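PDB 7L9R: deoxyhypusine synthase, putative from Entamoeba histolytica, which probably acts as a deoxyhypusine synthase, an NAD-dependent transferase that in this family moves the aminobutyl group of spermidine onto a lysine of the translation factor eIF5A. Local coordinates for residues S95-T99 and S100-D104; T127-M130 and K131-N135; Q191-T194 and M195-E198; P220-D224 and G225-T229. One frame throughout, in Å; residues are numbered along the deposited sequence.

All four contacts are local ones, coming in series along the chain in a fold built on a six-stranded parallel sheet. Contact 1 joins helix 95-99 to helix 102-111 just after strand 87-93. Contact 2 closes helix 124-130, contact 3 is a run of helix 189-200, and contact 4 leads from strand 216-218 into helix 226-237. Contacts 1 and 2, with centres 11 Å apart, share the Arg-103 to Asp-128 salt bridge. Contact 3 bridges onward: Met-196 packs on Ile-129, and Leu-192 meets both Leu-222 and Phe-227. Contacts 1 and 3, their centres 19 Å apart, do not touch, nor does contact 4 touch 1 or 2, so packing runs from 1 through 2 and 3 to 4.

Contact 1 (S95-T99 and S100-D104); sequences SEMMT and SGLRD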
loop_
_atom_site.group_PDB
_atom_site.type_symbol
_atom_site.label_atom_id
_atom_site.label_comp_id
_atom_site.label_asym_id
_atom_site.label_seq_id
_atom_site.Cartn_x
_atom_site.Cartn_y
_atom_site.Cartn_z
ATOM N N SER B 95 7.682 7.517 -16.512
ATOM C CA SER B 95 6.926 8.351 -17.433
ATOM C C SER B 95 6.005 9.311 -16.686
ATOM O O SER B 95 5.758 10.428 -17.154
ATOM C CB SER B 95 6.138 7.445 -18.386
ATOM O OG SER B 95 5.068 8.131 -19.004
ATOM N N GLU B 96 5.509 8.904 -15.508
ATOM C CA GLU B 96 4.644 9.776 -14.716
ATOM C C GLU B 96 5.381 11.032 -14.260
ATOM O O GLU B 96 4.791 12.117 -14.213
ATOM C CB GLU B 96 4.076 9.010 -13.513
ATOM C CG GLU B 96 3.102 9.814 -12.641
ATOM C CD GLU B 96 3.111 9.395 -11.162
ATOM O OE1 GLU B 96 4.174 8.957 -10.666
ATOM O OE2 GLU B 96 2.062 9.532 -10.487
ATOM N N MET B 97 6.663 10.906 -13.898
ATOM C CA MET B 97 7.445 12.091 -13.548
ATOM C C MET B 97 7.571 13.045 -14.731
ATOM O O MET B 97 7.568 14.270 -14.548
ATOM C CB MET B 97 8.842 11.712 -13.055
ATOM C CG MET B 97 8.964 10.369 -12.398
ATOM S SD MET B 97 8.972 10.439 -10.612
ATOM C CE MET B 97 7.333 11.046 -10.253
ATOM N N MET B 98 7.722 12.503 -15.948
ATOM C CA MET B 98 7.832 13.355 -17.129
ATOM C C MET B 98 6.573 14.182 -17.339
ATOM O O MET B 98 6.635 15.292 -17.889
ATOM C CB MET B 98 8.111 12.505 -18.367
ATOM C CG MET B 98 9.580 12.299 -18.676
ATOM S SD MET B 98 10.358 13.789 -19.328
ATOM C CE MET B 98 11.668 13.065 -20.306
ATOM N N THR B 99 5.420 13.656 -16.915
ATOM C CA THR B 99 4.164 14.388 -17.036
ATOM C C THR B 99 4.101 15.556 -16.059
ATOM O O THR B 99 3.436 16.563 -16.332
ATOM C CB THR B 99 2.991 13.430 -16.824
ATOM O OG1 THR B 99 3.045 12.393 -17.820
ATOM C CG2 THR B 99 1.666 14.159 -16.933
ATOM N N SER B 100 4.784 15.447 -14.924
ATOM C CA SER B 100 4.819 16.529 -13.959
ATOM C C SER B 100 5.847 17.574 -14.380
ATOM O O SER B 100 6.552 17.428 -15.385
ATOM C CB SER B 100 5.158 15.987 -12.577
ATOM O OG SER B 100 6.557 15.798 -12.462
ATOM N N GLY B 101 5.968 18.624 -13.570
ATOM C CA GLY B 101 6.984 19.632 -13.809
ATOM C C GLY B 101 8.405 19.141 -13.641
ATOM O O GLY B 101 9.337 19.881 -13.975
ATOM N N LEU B 102 8.593 17.922 -13.122
ATOM C CA LEU B 102 9.932 17.355 -13.013
ATOM C C LEU B 102 10.627 17.256 -14.358
ATOM O O LEU B 102 11.865 17.220 -14.403
ATOM C CB LEU B 102 9.884 15.964 -12.394
ATOM C CG LEU B 102 9.746 15.854 -10.881
ATOM C CD1 LEU B 102 9.713 14.372 -10.496
ATOM C CD2 LEU B 102 10.876 16.577 -10.196
ATOM N N ARG B 103 9.858 17.185 -15.446
ATOM C CA ARG B 103 10.428 17.172 -16.789
ATOM C C ARG B 103 11.436 18.297 -16.981
ATOM O O ARG B 103 12.501 18.099 -17.575
ATOM C CB ARG B 103 9.302 17.281 -17.815
ATOM C CG ARG B 103 9.752 17.264 -19.252
ATOM C CD ARG B 103 9.755 18.645 -19.829
ATOM N NE ARG B 103 9.862 18.620 -21.278
ATOM C CZ ARG B 103 9.585 19.654 -22.057
ATOM N NH1 ARG B 103 9.189 20.812 -21.551
ATOM N NH2 ARG B 103 9.704 19.523 -23.375
ATOM N N ASP B 104 11.127 19.482 -16.463
ATOM C CA ASP B 104 12.015 20.617 -16.659
ATOM C C ASP B 104 13.191 20.588 -15.694
ATOM O O ASP B 104 14.286 21.054 -16.040
ATOM C CB ASP B 104 11.190 21.892 -16.554
ATOM C CG ASP B 104 9.968 21.835 -17.462
ATOM O OD1 ASP B 104 10.149 21.760 -18.699
ATOM O OD2 ASP B 104 8.831 21.824 -16.949
#
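A tight turn between two helices, 95-99 and 102-111, is closed by the hydroxyl of Ser-100 bonded to the carbonyl of Met-97. Ser-100 OG lies 2.8 Å from Met-97 O, on a line tilted 17° from that carbonyl's plane. The same oxygen accepts a weak bond from Ser-100 N. Because OG sits between the backbone N and the carbonyl carbon (chi1 81°), the hydroxyl can face both helices: while it donates to Met-97 O it accepts from Leu-102 N, 3.0 Å from OG, with an N-H...O angle of 160°. One donated and one accepted bond, roughly at right angles at OG, fix its rotation.

Apolar contacts flank this polar pivot. Leu-102 and Met-97 run side by side in the same direction, with Met-97 CB 3.8 Å from Leu-102 CD1 and the bent thioether following at SD, 4.0 Å from that methyl. Helix 330-339 covers this side through Ala-330, Ser-331 and Pro-335. In one of its two modelled conformers, Met-98 places SD 3.5 Å from Arg-103 CG, a less certain contact. The guanidinium group leads away from helix 95-99: NE forms a salt bridge with Asp-128, and NH1 a longer one with Asp-104 OD1 at 3.2 Å. Gly-28 of a second subunit donates to Asp-104 OD2, placing the turn at a subunit interface. The serine bond to Leu-102 N is typical of side-chain capping at the start of a helix.

Contact 2 (T127-M130 and K131-N135); sequences TDIM and KCFGN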
loop_
_atom_site.group_PDB
_atom_site.type_symbol
_atom_site.label_atom_id
_atom_site.label_comp_id
_atom_site.label_asym_id
_atom_site.label_seq_id
_atom_site.Cartn_x
_atom_site.Cartn_y
_atom_site.Cartn_z
ATOM N N THR B 127 6.062 12.086 -24.016
ATOM C CA THR B 127 5.614 13.210 -23.198
ATOM C C THR B 127 6.551 14.402 -23.345
ATOM O O THR B 127 6.094 15.544 -23.471
ATOM C CB THR B 127 5.519 12.772 -21.738
ATOM O OG1 THR B 127 4.607 11.676 -21.646
ATOM C CG2 THR B 127 5.046 13.907 -20.831
ATOM N N ASP B 128 7.865 14.148 -23.349
ATOM C CA ASP B 128 8.842 15.220 -23.514
ATOM C C ASP B 128 8.658 15.920 -24.856
ATOM O O ASP B 128 8.682 17.158 -24.930
ATOM C CB ASP B 128 10.250 14.635 -23.373
ATOM C CG ASP B 128 11.350 15.692 -23.392
ATOM O OD1 ASP B 128 11.224 16.721 -22.686
ATOM O OD2 ASP B 128 12.365 15.468 -24.095
ATOM N N ILE B 129 8.421 15.137 -25.915
ATOM C CA ILE B 129 8.130 15.684 -27.239
ATOM C C ILE B 129 6.807 16.440 -27.228
ATOM O O ILE B 129 6.703 17.553 -27.761
ATOM C CB ILE B 129 8.109 14.553 -28.286
ATOM C CG1 ILE B 129 9.491 13.919 -28.440
ATOM C CG2 ILE B 129 7.574 15.057 -29.625
ATOM C CD1 ILE B 129 9.481 12.640 -29.265
ATOM N N MET B 130 5.773 15.833 -26.639
ATOM C CA MET B 130 4.438 16.422 -26.644
ATOM C C MET B 130 4.432 17.799 -25.989
ATOM O O MET B 130 3.761 18.721 -26.470
ATOM C CB MET B 130 3.467 15.476 -25.933
ATOM C CG MET B 130 2.023 15.924 -25.933
ATOM S SD MET B 130 0.913 14.726 -25.154
ATOM C CE MET B 130 1.493 13.192 -25.869
ATOM N N LYS B 131 5.191 17.967 -24.904
ATOM C CA LYS B 131 5.230 19.248 -24.209
ATOM C C LYS B 131 5.899 20.350 -25.018
ATOM O O LYS B 131 5.754 21.521 -24.658
ATOM C CB LYS B 131 5.937 19.102 -22.860
ATOM C CG LYS B 131 5.107 18.375 -21.821
ATOM C CD LYS B 131 5.818 18.297 -20.489
ATOM C CE LYS B 131 4.838 17.935 -19.377
ATOM N NZ LYS B 131 5.474 17.906 -18.026
ATOM N N CYS B 132 6.607 20.020 -26.101
ATOM C CA CYS B 132 7.154 21.060 -26.966
ATOM C C CYS B 132 6.104 21.665 -27.888
ATOM O O CYS B 132 6.325 22.758 -28.421
ATOM C CB CYS B 132 8.304 20.508 -27.812
ATOM S SG CYS B 132 9.758 19.978 -26.886
ATOM N N PHE B 133 4.975 20.987 -28.088
ATOM C CA PHE B 133 3.946 21.446 -29.013
ATOM C C PHE B 133 2.794 22.161 -28.326
ATOM O O PHE B 133 2.213 23.081 -28.912
ATOM C CB PHE B 133 3.390 20.260 -29.812
ATOM C CG PHE B 133 4.445 19.484 -30.556
ATOM C CD1 PHE B 133 5.519 20.135 -31.148
ATOM C CD2 PHE B 133 4.373 18.108 -30.653
ATOM C CE1 PHE B 133 6.499 19.424 -31.827
ATOM C CE2 PHE B 133 5.345 17.390 -31.335
ATOM C CZ PHE B 133 6.408 18.045 -31.920
ATOM N N GLY B 134 2.457 21.773 -27.099
ATOM C CA GLY B 134 1.363 22.393 -26.375
ATOM C C GLY B 134 1.469 22.066 -24.904
ATOM O O GLY B 134 2.310 21.272 -24.477
ATOM N N ASN B 135 0.589 22.686 -24.126
ATOM C CA ASN B 135 0.592 22.536 -22.677
ATOM C C ASN B 135 -0.542 21.603 -22.271
ATOM O O ASN B 135 -1.709 21.858 -22.589
ATOM C CB ASN B 135 0.471 23.895 -21.986
ATOM C CG ASN B 135 1.679 24.783 -22.240
ATOM O OD1 ASN B 135 2.723 24.632 -21.599
ATOM N ND2 ASN B 135 1.545 25.711 -23.182
#
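Phe-133 lays its ring beside Ile-129, whose CG2 methyl reaches CE2 at 3.7 Å and CZ at 3.9 Å. The two side chains point the same way. The methyl stands anti to the backbone N of Ile-129, whereas Phe-133 CG, beside its own N (chi1 -56°), turns the ring back over Ile-129 O. That oxygen lies 3.7 Å above the plane of one ring face, offset toward the rim. Trp-169 of helix 160-179 also meets this ring, with the planes at about 50°.

The backbone bonds record the end of helix 124-130. Lys-131 N still bonds four residues back, to Thr-127 O at 3.0 Å, but Cys-132 N and Phe-133 N turn to the carbonyls three residues back, Ile-129 O and Met-130 O. Lys-131 passes over Thr-127 O, its CG 3.4 Å from that oxygen, then extends away to place NZ at Met-98 O.

Chemically, the contact is divided: Ile-129 is buried, and Phe-133, though exposed, packs its ring against it and against Trp-169 and Leu-162 of helix 160-179, while the lysine amino group, probably protonated, is led off to the carbonyl of Met-98.

Contact 3 (Q191-T194 and M195-E198); sequences QLIT and MMGE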
loop_
_atom_site.group_PDB
_atom_site.type_symbol
_atom_site.label_atom_id
_atom_site.label_comp_id
_atom_site.label_asym_id
_atom_site.label_seq_id
_atom_site.Cartn_x
_atom_site.Cartn_y
_atom_site.Cartn_z
ATOM N N GLN B 191 19.402 4.625 -29.468
ATOM C CA GLN B 191 19.740 5.249 -30.744
ATOM C C GLN B 191 18.563 6.033 -31.313
ATOM O O GLN B 191 18.740 7.153 -31.804
ATOM C CB GLN B 191 20.191 4.198 -31.755
ATOM C CG GLN B 191 21.466 3.472 -31.401
ATOM C CD GLN B 191 21.731 2.312 -32.350
ATOM O OE1 GLN B 191 20.955 2.064 -33.281
ATOM N NE2 GLN B 191 22.830 1.597 -32.119
ATOM N N LEU B 192 17.360 5.454 -31.266
ATOM C CA LEU B 192 16.172 6.157 -31.743
ATOM C C LEU B 192 15.931 7.428 -30.946
ATOM O O LEU B 192 15.493 8.445 -31.499
ATOM C CB LEU B 192 14.951 5.236 -31.655
ATOM C CG LEU B 192 14.946 4.033 -32.607
ATOM C CD1 LEU B 192 13.720 3.169 -32.369
ATOM C CD2 LEU B 192 14.999 4.493 -34.059
ATOM N N ILE B 193 16.195 7.384 -29.641
ATOM C CA ILE B 193 15.939 8.542 -28.796
ATOM C C ILE B 193 16.957 9.641 -29.080
ATOM O O ILE B 193 16.632 10.831 -29.033
ATOM C CB ILE B 193 15.916 8.121 -27.318
ATOM C CG1 ILE B 193 14.710 7.200 -27.081
ATOM C CG2 ILE B 193 15.847 9.357 -26.405
ATOM C CD1 ILE B 193 14.695 6.505 -25.738
ATOM N N THR B 194 18.201 9.262 -29.382
ATOM C CA THR B 194 19.189 10.239 -29.827
ATOM C C THR B 194 18.727 10.928 -31.108
ATOM O O THR B 194 18.723 12.163 -31.201
ATOM C CB THR B 194 20.541 9.552 -30.039
ATOM O OG1 THR B 194 21.017 9.041 -28.787
ATOM C CG2 THR B 194 21.565 10.525 -30.605
ATOM N N MET B 195 18.307 10.136 -32.100
ATOM C CA MET B 195 17.845 10.691 -33.369
ATOM C C MET B 195 16.638 11.603 -33.177
ATOM O O MET B 195 16.536 12.654 -33.824
ATOM C CB MET B 195 17.514 9.559 -34.341
ATOM C CG MET B 195 18.735 8.834 -34.893
ATOM S SD MET B 195 18.298 7.278 -35.714
ATOM C CE MET B 195 19.912 6.504 -35.779
ATOM N N MET B 196 15.721 11.224 -32.286
ATOM C CA MET B 196 14.553 12.061 -32.019
ATOM C C MET B 196 14.963 13.382 -31.373
ATOM O O MET B 196 14.448 14.447 -31.739
ATOM C CB MET B 196 13.559 11.301 -31.130
ATOM C CG MET B 196 12.727 10.261 -31.883
ATOM S SD MET B 196 11.419 9.417 -30.940
ATOM C CE MET B 196 12.337 8.150 -30.058
ATOM N N GLY B 197 15.907 13.335 -30.431
ATOM C CA GLY B 197 16.387 14.561 -29.819
ATOM C C GLY B 197 16.987 15.512 -30.834
ATOM O O GLY B 197 16.706 16.712 -30.813
ATOM N N GLU B 198 17.805 14.985 -31.751
ATOM C CA GLU B 198 18.387 15.819 -32.798
ATOM C C GLU B 198 17.316 16.349 -33.739
ATOM O O GLU B 198 17.394 17.493 -34.196
ATOM C CB GLU B 198 19.440 15.032 -33.583
ATOM C CG GLU B 198 20.587 14.516 -32.726
ATOM C CD GLU B 198 21.482 13.509 -33.447
ATOM O OE1 GLU B 198 20.996 12.794 -34.357
ATOM O OE2 GLU B 198 22.685 13.446 -33.100
#
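Met-196 folds back along its own helix towards Leu-192 and Ile-193. Its CB lies 3.5 Å from Leu-192 O, and CG comes closer still, 3.3 Å from the same oxygen. CG stands beside the backbone N (chi1 -78°), which sends the chain back toward the preceding turn. SD makes its contacts outside the turn, with Ile-129 and Phe-227. The last bend (chi3 -81°) then returns CE to the helix, where it meets Leu-192 O at 3.5 Å and Ile-193 CG1 at 3.9 Å.

Underneath, regular alpha-helical bonds link the two halves. Met-196 N donates to Leu-192 O at 2.9 Å, so that carbonyl carries a backbone bond as well as the methionine's CH groups. Thr-194 and Glu-198 run alongside each other, with Glu-198 CG 3.4 Å from Thr-194 O; the threonine hydroxyl itself bonds back to Ser-190.

Helix 189-200 packs against four others. Met-196 and Met-195 press on Phe-173 of helix 160-179, Ile-193 and Met-196 on Ile-125 of helix 124-130, and both also on Ile-207 of helix 206-212; Leu-192 and Met-196 meet Phe-227 of helix 226-237, while Ile-193 additionally touches Cys-219 just beyond strand 216-218.

Contact 4 (P220-D224 and G225-T229); sequences PALTD and GLFGT
The Phe-227 ring carries Leu-222 over one face, with CD2 4.2 Å above the plane and offset toward the rim, while the methyl of Thr-223 approaches its edge, CG2 lying 4.4 Å from Phe-227 CD2. The branch point of the leucine gives the shorter approach, Leu-222 CG to Phe-227 CD2 at 4.0 Å. Each of the two side chains has its CG anti to the backbone N (chi1 177° in Leu-222, -172° in Phe-227), and from there they slant across one another. Leu-192 of helix 189-200 touches both, and Phe-173 and Ile-174 of helix 160-179 pack on the ring.

The backbone brings these groups together by turning from a short 3-10 segment ending at Asp-224 into helix 226-237. Gly-225, at the N-cap position, donates a long, weak bond from N to Leu-222 O at 3.4 Å, though a straight one at 166°. Across the turn Thr-223 O lies 3.2 Å from Gly-228 CA in a CA-H...O contact, an approach possible because Gly-228 has no side chain there. Glu-126 accepts from Phe-227 N in the helix's first turn.

The chemistry is therefore mainly apolar: with one weak backbone bond across the turn, the contact rests largely on the leucine-phenylalanine packing and the close glycine approach.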
loop_
_atom_site.group_PDB
_atom_site.type_symbol
_atom_site.label_atom_id
_atom_site.label_comp_id
_atom_site.label_asym_id
_atom_site.label_seq_id
_atom_site.Cartn_x
_atom_site.Cartn_y
_atom_site.Cartn_z
ATOM N N PRO B 220 13.864 0.362 -22.592
ATOM C CA PRO B 220 13.540 -0.924 -23.232
ATOM C C PRO B 220 12.084 -1.054 -23.643
ATOM O O PRO B 220 11.785 -1.748 -24.619
ATOM C CB PRO B 220 13.906 -1.950 -22.147
ATOM C CG PRO B 220 14.883 -1.254 -21.275
ATOM C CD PRO B 220 14.467 0.186 -21.261
ATOM N N ALA B 221 11.165 -0.390 -22.949
ATOM C CA ALA B 221 9.750 -0.482 -23.272
ATOM C C ALA B 221 9.274 0.640 -24.200
ATOM O O ALA B 221 8.076 0.946 -24.213
ATOM C CB ALA B 221 8.922 -0.504 -21.985
ATOM N N LEU B 222 10.184 1.248 -24.975
ATOM C CA LEU B 222 9.814 2.335 -25.886
ATOM C C LEU B 222 8.638 1.955 -26.784
ATOM O O LEU B 222 7.723 2.760 -26.993
ATOM C CB LEU B 222 11.020 2.742 -26.742
ATOM C CG LEU B 222 10.823 3.828 -27.814
ATOM C CD1 LEU B 222 10.448 5.175 -27.192
ATOM C CD2 LEU B 222 12.062 3.989 -28.700
ATOM N N THR B 223 8.637 0.733 -27.318
ATOM C CA THR B 223 7.574 0.323 -28.231
ATOM C C THR B 223 6.281 -0.056 -27.518
ATOM O O THR B 223 5.308 -0.411 -28.189
ATOM C CB THR B 223 8.039 -0.844 -29.122
ATOM O OG1 THR B 223 8.488 -1.937 -28.310
ATOM C CG2 THR B 223 9.162 -0.406 -30.058
ATOM N N ASP B 224 6.240 -0.006 -26.190
ATOM C CA ASP B 224 5.012 -0.265 -25.446
ATOM C C ASP B 224 4.201 1.003 -25.209
ATOM O O ASP B 224 3.101 0.925 -24.659
ATOM C CB ASP B 224 5.336 -0.939 -24.102
ATOM C CG ASP B 224 4.089 -1.419 -23.363
ATOM O OD1 ASP B 224 3.378 -2.307 -23.885
ATOM O OD2 ASP B 224 3.823 -0.911 -22.252
ATOM N N GLY B 225 4.712 2.168 -25.611
ATOM C CA GLY B 225 4.019 3.419 -25.448
ATOM C C GLY B 225 3.481 3.966 -26.755
ATOM O O GLY B 225 3.311 3.241 -27.746
ATOM N N LEU B 226 3.230 5.280 -26.765
ATOM C CA LEU B 226 2.648 5.925 -27.939
ATOM C C LEU B 226 3.495 5.685 -29.185
ATOM O O LEU B 226 2.953 5.519 -30.287
ATOM C CB LEU B 226 2.486 7.422 -27.684
ATOM C CG LEU B 226 1.732 8.212 -28.749
ATOM C CD1 LEU B 226 0.310 7.685 -28.878
ATOM C CD2 LEU B 226 1.742 9.702 -28.417
ATOM N N PHE B 227 4.825 5.634 -29.025
ATOM C CA PHE B 227 5.701 5.266 -30.137
ATOM C C PHE B 227 5.283 3.937 -30.761
ATOM O O PHE B 227 5.239 3.807 -31.989
ATOM C CB PHE B 227 7.161 5.213 -29.672
ATOM C CG PHE B 227 8.159 5.040 -30.794
ATOM C CD1 PHE B 227 8.634 6.133 -31.497
ATOM C CD2 PHE B 227 8.635 3.786 -31.129
ATOM C CE1 PHE B 227 9.551 5.974 -32.525
ATOM C CE2 PHE B 227 9.548 3.621 -32.151
ATOM C CZ PHE B 227 10.004 4.717 -32.856
ATOM N N GLY B 228 4.954 2.942 -29.933
ATOM C CA GLY B 228 4.525 1.661 -30.476
ATOM C C GLY B 228 3.158 1.738 -31.129
ATOM O O GLY B 228 2.926 1.126 -32.174
ATOM N N THR B 229 2.244 2.516 -30.542
ATOM C CA THR B 229 0.954 2.764 -31.182
ATOM C C THR B 229 1.131 3.329 -32.587
ATOM O O THR B 229 0.439 2.911 -33.523
ATOM C CB THR B 229 0.122 3.727 -30.334
ATOM O OG1 THR B 229 -0.015 3.206 -29.006
ATOM C CG2 THR B 229 -1.262 3.936 -30.951
#